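Local coordinates for uncharacterized protein (Staphylococcus saprophyticus subsp. saprophyticus ATCC 15305, PDB 3FOJ) that is of unknown function but has a rhodanese-like domain, consistent with a single-domain sulfurtransferase or sulfur-carrier role, at residues N51-N54 / T58-I61; Q71-L76 / V81-V86. All blocks are in the same frame, centred on the assembly; numbering follows the deposited sequence.

How the contacts relate
Following the chain from the N terminus, contact 1 comes first: the loop that follows strand 39-40 runs through 51-54, turns over three residues, and returns as strand 58-62, closing a short loop. Contact 2 opens later, within helix 67-77; four residues after L76, the first still helical, bring the chain to 81-86. The two are therefore in series, neither nested nor crossed. They meet inside the parallel sheet, where strands 58-62 and 82-86 are neighbours: Y59 N lies 2.9 Å from N82 O and Y59 O 2.9 Å from V84 N. Contact 1 fastens the 51-54 loop to the first strand of the beta-alpha-beta unit, and contact 2 packs the unit's helix on its second strand.

Contact 1: residues N51-N54 / T58-I61; sequences NYFN and TYYI
F53 and Y59 approach with their CA atoms 8.0 Å apart, where the end of a 3-10 turn at 51-52 passes into a loop facing strand 58-61. The CA atoms of N54 and T58 are similarly spaced, though the T58 CB points from the loop; loop and strand are joined by side chains and by one backbone N-H, without strand pairing. The strand belongs to the central parallel sheet of a rhodanese-like alpha/beta domain, and Y52 and F53 of the loop form an aromatic cluster with Y59 of the strand. Y59 does most of the work, its CB pointing from the strand at the loop. With CG anti to its own carbonyl carbon (chi1 -61°), its ring spans the gap and receives the edge of F53. CD1 of F53 stands over the ring centre of Y59, 3.6 Å from CG. The stack is T-shaped, with the planes at 80°. Y52 joins more loosely; its CE2 reaches CE2 of Y59 at 3.8 Å, and the two rings lie obliquely. Within the loop, CD2 of Y52 sits above the centre of the F53 ring, so that each of the three rings touches the other two. F53 is buried, extending to V22 of strand 20-23 and L76 of helix 67-77, whereas N54 lies exposed at the margin with its OD1 bonded to N56 N. The phenol end of Y59 is held by polar contacts as well. A water bridges it to the loop, donating to Y52 O and lying 2.7 Å from Y59 OH close to the plane of the Y59 ring. The same hydroxyl accepts the backbone N-H of N54, N to OH 2.8 Å, in a nearly straight bond of 170°.

Contact 2: residues Q71-L76 / V81-V86; sequences QVVQYL and VNAVNV
V73 and L76, one helical turn apart, press onto V81, A83 and N85 where helix 67-77 lies against strand 82-86, the second half of a beta-alpha-beta unit in the rhodanese-like fold. The two axes run nearly antiparallel, at 166°, and come within 7.6 Å. Packing is close along the inner side of the helix. The small CB of A83 is touched by two branches, CD1 of L76 and CG1 of V73, each at 3.9 Å, and its small size probably helps the helix to sit this near the strand. The two methyls of V73 rest along the strand backbone: with CG1 anti to its N (chi1 170°), that methyl lies 3.5 Å from A83 O while CG2 turns toward N85, 3.6 Å from its N. Nearer the turn, CB of L76 meets CB of V81 at 3.9 Å. Here the backbones are also bonded, V81 N donating to L76 O over 3.0 Å, with the donor well above the carbonyl plane; the bond ties the last turn of the helix to the residue that leads into the strand. By contrast, Q71 and Q74 point their CB atoms away from the strand and are exposed on the outer side of the helix. N85 is buried but its amide is satisfied, OD1 with S69 OG and ND2 with G66 O, joining the strand to the first turn of the helix and to the residue just before it. On the opposite side from the helix V84 packs on Y60, while V73 and L76 both extend to I61 of the adjacent strand 58-62; strand 3-4 borders 82-86 on its other edge.

Contact 1: residues N51-N54 / T58-I61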
loop_
_atom_site.group_PDB
_atom_site.type_symbol
_atom_site.label_atom_id
_atom_site.label_comp_id
_atom_site.label_asym_id
_atom_site.label_seq_id
_atom_site.Cartn_x
_atom_site.Cartn_y
_atom_site.Cartn_z
ATOM N N ASN A 51 -11.970 -3.048 9.599
ATOM C CA ASN A 51 -11.597 -3.831 10.775
ATOM C C ASN A 51 -10.216 -4.478 10.631
ATOM O O ASN A 51 -9.637 -4.953 11.609
ATOM C CB ASN A 51 -12.669 -4.895 11.048
ATOM C CG ASN A 51 -12.422 -5.666 12.331
ATOM O OD1 ASN A 51 -11.885 -6.772 12.312
ATOM N ND2 ASN A 51 -12.813 -5.079 13.456
ATOM N N TYR A 52 -9.687 -4.495 9.411
ATOM C CA TYR A 52 -8.363 -5.066 9.168
ATOM C C TYR A 52 -7.269 -4.184 9.767
ATOM O O TYR A 52 -6.250 -4.680 10.250
ATOM C CB TYR A 52 -8.096 -5.196 7.661
ATOM C CG TYR A 52 -6.654 -5.521 7.332
ATOM C CD1 TYR A 52 -6.172 -6.827 7.437
ATOM C CD2 TYR A 52 -5.755 -4.516 6.963
ATOM C CE1 TYR A 52 -4.834 -7.124 7.187
ATOM C CE2 TYR A 52 -4.416 -4.806 6.713
ATOM C CZ TYR A 52 -3.964 -6.109 6.827
ATOM O OH TYR A 52 -2.639 -6.399 6.589
ATOM N N PHE A 53 -7.498 -2.875 9.725
ATOM C CA PHE A 53 -6.534 -1.880 10.190
ATOM C C PHE A 53 -6.460 -1.651 11.698
ATOM O O PHE A 53 -7.452 -1.291 12.335
ATOM C CB PHE A 53 -6.817 -0.550 9.479
ATOM C CG PHE A 53 -6.754 -0.643 7.977
ATOM C CD1 PHE A 53 -5.547 -0.481 7.301
ATOM C CD2 PHE A 53 -7.901 -0.926 7.238
ATOM C CE1 PHE A 53 -5.480 -0.607 5.912
ATOM C CE2 PHE A 53 -7.848 -1.058 5.853
ATOM C CZ PHE A 53 -6.634 -0.894 5.186
ATOM N N ASN A 54 -5.270 -1.863 12.252
ATOM C CA ASN A 54 -5.005 -1.672 13.675
ATOM C C ASN A 54 -4.765 -0.177 13.887
ATOM O O ASN A 54 -3.854 0.400 13.294
ATOM C CB ASN A 54 -3.762 -2.474 14.075
ATOM C CG ASN A 54 -3.524 -2.489 15.576
ATOM O OD1 ASN A 54 -3.367 -1.445 16.204
ATOM N ND2 ASN A 54 -3.488 -3.682 16.155
ATOM N N THR A 58 0.613 1.911 11.417
ATOM C CA THR A 58 0.587 2.726 10.206
ATOM C C THR A 58 0.645 1.822 8.983
ATOM O O THR A 58 1.332 0.803 8.984
ATOM C CB THR A 58 1.771 3.704 10.174
ATOM O OG1 THR A 58 1.719 4.537 11.338
ATOM C CG2 THR A 58 1.712 4.583 8.928
ATOM N N TYR A 59 -0.081 2.202 7.937
ATOM C CA TYR A 59 -0.130 1.407 6.718
ATOM C C TYR A 59 0.275 2.188 5.474
ATOM O O TYR A 59 -0.177 3.313 5.257
ATOM C CB TYR A 59 -1.541 0.843 6.532
ATOM C CG TYR A 59 -1.972 -0.058 7.663
ATOM C CD1 TYR A 59 -2.421 0.469 8.880
ATOM C CD2 TYR A 59 -1.875 -1.442 7.541
ATOM C CE1 TYR A 59 -2.757 -0.371 9.943
ATOM C CE2 TYR A 59 -2.202 -2.282 8.587
ATOM C CZ TYR A 59 -2.642 -1.746 9.786
ATOM O OH TYR A 59 -2.947 -2.599 10.821
ATOM N N TYR A 60 1.132 1.571 4.664
ATOM C CA TYR A 60 1.601 2.176 3.426
ATOM C C TYR A 60 0.732 1.609 2.313
ATOM O O TYR A 60 0.659 0.399 2.129
ATOM C CB TYR A 60 3.083 1.853 3.212
ATOM C CG TYR A 60 3.973 2.505 4.252
ATOM C CD1 TYR A 60 4.153 1.932 5.511
ATOM C CD2 TYR A 60 4.597 3.724 3.990
ATOM C CE1 TYR A 60 4.933 2.570 6.492
ATOM C CE2 TYR A 60 5.371 4.363 4.958
ATOM C CZ TYR A 60 5.536 3.785 6.200
ATOM O OH TYR A 60 6.305 4.427 7.145
ATOM N N ILE A 61 0.074 2.497 1.577
ATOM C CA ILE A 61 -0.856 2.096 0.528
ATOM C C ILE A 61 -0.281 2.247 -0.870
ATOM O O ILE A 61 0.242 3.301 -1.220
ATOM C CB ILE A 61 -2.143 2.939 0.629
ATOM C CG1 ILE A 61 -2.609 3.007 2.097
ATOM C CG2 ILE A 61 -3.213 2.382 -0.292
ATOM C CD1 ILE A 61 -2.866 1.657 2.766
HETATM O O HOH W 1 -3.130 -5.235 10.368
#

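Contact 2: residues Q71-L76 / V81-V86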
loop_
_atom_site.group_PDB
_atom_site.type_symbol
_atom_site.label_atom_id
_atom_site.label_comp_id
_atom_site.label_asym_id
_atom_site.label_seq_id
_atom_site.Cartn_x
_atom_site.Cartn_y
_atom_site.Cartn_z
ATOM N N GLN A 71 -6.177 8.320 -2.771
ATOM C CA GLN A 71 -7.599 8.430 -2.465
ATOM C C GLN A 71 -7.901 7.543 -1.268
ATOM O O GLN A 71 -8.618 7.939 -0.346
ATOM C CB GLN A 71 -8.435 7.983 -3.667
ATOM C CG GLN A 71 -8.432 8.973 -4.820
ATOM C CD GLN A 71 -9.140 8.436 -6.046
ATOM O OE1 GLN A 71 -8.513 7.864 -6.940
ATOM N NE2 GLN A 71 -10.456 8.605 -6.091
ATOM N N VAL A 72 -7.342 6.336 -1.287
ATOM C CA VAL A 72 -7.531 5.394 -0.194
ATOM C C VAL A 72 -6.920 5.932 1.101
ATOM O O VAL A 72 -7.493 5.766 2.174
ATOM C CB VAL A 72 -6.909 4.019 -0.535
ATOM C CG1 VAL A 72 -6.887 3.124 0.696
ATOM C CG2 VAL A 72 -7.710 3.356 -1.644
ATOM N N VAL A 73 -5.757 6.573 1.001
ATOM C CA VAL A 73 -5.107 7.129 2.182
ATOM C C VAL A 73 -6.004 8.180 2.834
ATOM O O VAL A 73 -6.200 8.160 4.043
ATOM C CB VAL A 73 -3.734 7.748 1.826
ATOM C CG1 VAL A 73 -3.174 8.533 3.016
ATOM C CG2 VAL A 73 -2.764 6.636 1.438
ATOM N N GLN A 74 -6.555 9.086 2.032
ATOM C CA GLN A 74 -7.440 10.121 2.565
ATOM C C GLN A 74 -8.656 9.484 3.230
ATOM O O GLN A 74 -9.073 9.894 4.316
ATOM C CB GLN A 74 -7.891 11.066 1.452
ATOM C CG GLN A 74 -6.793 11.981 0.937
ATOM C CD GLN A 74 -7.318 13.038 -0.011
ATOM O OE1 GLN A 74 -7.811 12.729 -1.095
ATOM N NE2 GLN A 74 -7.219 14.298 0.398
ATOM N N TYR A 75 -9.221 8.474 2.578
ATOM C CA TYR A 75 -10.376 7.781 3.122
ATOM C C TYR A 75 -10.022 7.140 4.464
ATOM O O TYR A 75 -10.757 7.275 5.443
ATOM C CB TYR A 75 -10.850 6.704 2.143
ATOM C CG TYR A 75 -12.034 5.926 2.648
ATOM C CD1 TYR A 75 -13.321 6.464 2.598
ATOM C CD2 TYR A 75 -11.867 4.671 3.224
ATOM C CE1 TYR A 75 -14.406 5.769 3.113
ATOM C CE2 TYR A 75 -12.945 3.968 3.742
ATOM C CZ TYR A 75 -14.211 4.523 3.686
ATOM O OH TYR A 75 -15.276 3.836 4.212
ATOM N N LEU A 76 -8.890 6.442 4.510
ATOM C CA LEU A 76 -8.460 5.793 5.741
ATOM C C LEU A 76 -8.240 6.800 6.869
ATOM O O LEU A 76 -8.717 6.598 7.984
ATOM C CB LEU A 76 -7.183 4.981 5.497
ATOM C CG LEU A 76 -7.383 3.746 4.611
ATOM C CD1 LEU A 76 -6.040 3.097 4.344
ATOM C CD2 LEU A 76 -8.330 2.756 5.291
ATOM N N VAL A 81 -7.588 5.905 10.646
ATOM C CA VAL A 81 -6.461 5.026 10.363
ATOM C C VAL A 81 -5.229 5.825 9.945
ATOM O O VAL A 81 -5.346 6.854 9.279
ATOM C CB VAL A 81 -6.824 4.034 9.232
ATOM C CG1 VAL A 81 -5.625 3.157 8.891
ATOM C CG2 VAL A 81 -8.012 3.179 9.656
ATOM N N ASN A 82 -4.051 5.354 10.343
ATOM C CA ASN A 82 -2.805 6.020 9.977
ATOM C C ASN A 82 -2.323 5.419 8.666
ATOM O O ASN A 82 -1.947 4.251 8.615
ATOM C CB ASN A 82 -1.744 5.814 11.057
ATOM C CG ASN A 82 -2.229 6.222 12.427
ATOM O OD1 ASN A 82 -2.688 5.389 13.213
ATOM N ND2 ASN A 82 -2.151 7.515 12.717
ATOM N N ALA A 83 -2.328 6.222 7.606
ATOM C CA ALA A 83 -1.914 5.737 6.294
ATOM C C ALA A 83 -0.976 6.695 5.569
ATOM O O ALA A 83 -1.046 7.908 5.748
ATOM C CB ALA A 83 -3.141 5.468 5.438
ATOM N N VAL A 84 -0.109 6.121 4.743
ATOM C CA VAL A 84 0.870 6.872 3.971
ATOM C C VAL A 84 0.818 6.400 2.523
ATOM O O VAL A 84 0.801 5.200 2.257
ATOM C CB VAL A 84 2.292 6.647 4.523
ATOM C CG1 VAL A 84 3.295 7.479 3.736
ATOM C CG2 VAL A 84 2.334 7.002 6.006
ATOM N N ASN A 85 0.789 7.344 1.589
ATOM C CA ASN A 85 0.731 6.995 0.177
ATOM C C ASN A 85 2.114 6.699 -0.397
ATOM O O ASN A 85 3.095 7.344 -0.036
ATOM C CB ASN A 85 0.091 8.139 -0.616
ATOM C CG ASN A 85 -0.181 7.762 -2.057
ATOM O OD1 ASN A 85 -0.766 6.719 -2.325
ATOM N ND2 ASN A 85 0.237 8.611 -2.987
ATOM N N VAL A 86 2.194 5.703 -1.273
ATOM C CA VAL A 86 3.459 5.381 -1.921
ATOM C C VAL A 86 3.377 6.026 -3.303
ATOM O O VAL A 86 2.667 5.545 -4.190
ATOM C CB VAL A 86 3.663 3.867 -2.069
ATOM C CG1 VAL A 86 5.001 3.599 -2.747
ATOM C CG2 VAL A 86 3.624 3.201 -0.700
#